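Side-chain contact in Ika8 (Synthetic construct, PDB 6G6O), which is a computationally designed, symmetrical eight-bladed beta-propeller built from WD40-like repeats: residues A[35-40]-A[78-83]. Sequence-based numbering, arbitrary orientation.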
# COMPACT_ATOMS: atom_id res chain seq x y z
N GLY A 35 14.83 -10.58 -2.93
CA GLY A 35 14.09 -11.61 -2.24
C GLY A 35 14.29 -11.66 -0.74
O GLY A 35 13.61 -12.44 -0.07
N THR A 36 15.20 -10.85 -0.21
CA THR A 36 15.52 -10.90 1.21
C THR A 36 14.46 -10.17 2.03
O THR A 36 14.04 -9.07 1.67
CB THR A 36 16.90 -10.28 1.46
OG1 THR A 36 16.93 -8.95 0.94
CG2 THR A 36 17.98 -11.11 0.78
N ILE A 37 14.03 -10.80 3.12
CA ILE A 37 13.11 -10.20 4.08
C ILE A 37 13.83 -10.11 5.42
O ILE A 37 14.44 -11.09 5.86
CB ILE A 37 11.81 -11.00 4.20
CG1 ILE A 37 11.12 -11.13 2.84
CG2 ILE A 37 10.87 -10.36 5.21
CD1 ILE A 37 9.73 -11.70 2.91
N LYS A 38 13.77 -8.95 6.05
CA LYS A 38 14.43 -8.72 7.33
C LYS A 38 13.43 -8.19 8.35
O LYS A 38 12.56 -7.38 8.01
CB LYS A 38 15.60 -7.73 7.18
CG LYS A 38 16.80 -8.31 6.44
CD LYS A 38 17.82 -7.23 6.13
CE LYS A 38 19.05 -7.81 5.44
NZ LYS A 38 19.83 -8.70 6.35
N VAL A 39 13.56 -8.66 9.59
CA VAL A 39 12.68 -8.27 10.68
C VAL A 39 13.49 -7.43 11.66
O VAL A 39 14.51 -7.89 12.19
CB VAL A 39 12.07 -9.50 11.38
CG1 VAL A 39 11.14 -9.07 12.50
CG2 VAL A 39 11.34 -10.37 10.37
N TRP A 40 13.04 -6.21 11.92
CA TRP A 40 13.77 -5.25 12.72
C TRP A 40 13.09 -5.02 14.06
O TRP A 40 11.87 -5.18 14.20
CB TRP A 40 13.91 -3.91 11.99
CG TRP A 40 14.43 -4.03 10.60
CD1 TRP A 40 13.71 -3.96 9.44
CD2 TRP A 40 15.80 -4.23 10.20
NE1 TRP A 40 14.53 -4.11 8.36
CE2 TRP A 40 15.82 -4.28 8.80
CE3 TRP A 40 17.00 -4.37 10.90
CZ2 TRP A 40 17.00 -4.46 8.08
CZ3 TRP A 40 18.16 -4.56 10.19
CH2 TRP A 40 18.16 -4.60 8.79
N LYS A 78 3.73 -16.42 0.95
CA LYS A 78 4.14 -17.15 2.13
C LYS A 78 3.53 -16.52 3.37
O LYS A 78 3.39 -15.30 3.46
CB LYS A 78 5.66 -17.20 2.25
CG LYS A 78 6.33 -17.91 1.08
CD LYS A 78 7.85 -17.88 1.17
CE LYS A 78 8.37 -18.77 2.29
NZ LYS A 78 9.84 -18.95 2.22
N VAL A 79 3.16 -17.37 4.33
CA VAL A 79 2.58 -16.96 5.60
C VAL A 79 3.46 -17.55 6.70
O VAL A 79 3.64 -18.77 6.77
CB VAL A 79 1.13 -17.45 5.75
CG1 VAL A 79 0.56 -17.06 7.10
CG2 VAL A 79 0.26 -16.90 4.62
N TRP A 80 4.01 -16.68 7.55
CA TRP A 80 4.98 -17.16 8.53
C TRP A 80 4.86 -16.37 9.83
O TRP A 80 4.30 -15.28 9.88
CB TRP A 80 6.41 -17.09 7.98
CG TRP A 80 6.74 -15.86 7.19
CD1 TRP A 80 6.37 -15.59 5.90
CD2 TRP A 80 7.55 -14.76 7.62
NE1 TRP A 80 6.88 -14.37 5.51
CE2 TRP A 80 7.61 -13.84 6.54
CE3 TRP A 80 8.22 -14.45 8.80
CZ2 TRP A 80 8.31 -12.64 6.63
CZ3 TRP A 80 8.92 -13.26 8.88
CH2 TRP A 80 8.96 -12.37 7.80
N TYR A 81 5.42 -16.97 10.88
CA TYR A 81 5.39 -16.40 12.22
C TYR A 81 6.48 -15.34 12.36
O TYR A 81 7.64 -15.58 12.02
CB TYR A 81 5.59 -17.50 13.26
CG TYR A 81 5.37 -17.09 14.69
CD1 TYR A 81 4.26 -16.35 15.06
CD2 TYR A 81 6.27 -17.47 15.69
CE1 TYR A 81 4.05 -15.98 16.38
CE2 TYR A 81 6.07 -17.10 17.00
CZ TYR A 81 4.97 -16.36 17.34
OH TYR A 81 4.77 -15.99 18.65
N ILE A 82 6.10 -14.16 12.86
CA ILE A 82 7.06 -13.06 12.96
C ILE A 82 8.16 -13.39 13.97
O ILE A 82 9.31 -12.95 13.80
CB ILE A 82 6.33 -11.75 13.32
CG1 ILE A 82 7.29 -10.56 13.22
CG2 ILE A 82 5.71 -11.83 14.71
CD1 ILE A 82 7.83 -10.34 11.83
N GLY A 83 7.85 -14.17 15.00
CA GLY A 83 8.84 -14.44 16.04
C GLY A 83 9.91 -15.41 15.61
O GLY A 83 11.06 -15.29 16.04
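Just ahead of Ile37, which packs on Trp80, Thr36 OG1 is gripped by two groups, Asp34 OD1 and His14 ND1. The contact itself is apolar and is carried by four buried residues: Ile37, Val39, Trp80 and Ile82. Ile37 approaches the six-membered ring of Trp80 at a slant. Ile37 CG2 lies 3.7 Å from Trp80 CZ2 and is almost as near to Trp80 CH2. The Ile37 CD1 methyl follows at 4.1 Å from Trp80 CZ2. Val39 comes to the same ring from its edge, near the ring plane, with Val39 CG2 4.0 Å from Trp80 CH2. Trp80 CG sits between the backbone N and the carbonyl carbon (chi1 41°), which brings the benzo end of the indole to Ile37 and Val39.

The two strands, 37-41 and 77-81, are the third strands of consecutive WD40 blades. The contact is therefore part of the interface between neighbouring propeller blades. The strands run in broadly the same direction but belong to separate sheets. Trp80 is held from both blades: His51, on the strand 47-51 that closes the first blade, stacks its ring on the indole, and Ser70 OG takes a weak hydrogen bond from Trp80 NE1, the Trp-Ser pairing of WD40 repeats.

Where strand 77-81 ends, Ile82 meets Val39. Ile82 CG1 stands anti to its own backbone N (chi1 -171°) and carries CD1 across to the valine. There Ile82 CD1 touches both methyls, 3.6 Å from Val39 CG1 and 3.8 Å from Val39 CG2. Ile82 also touches Val29 of strand 27-32.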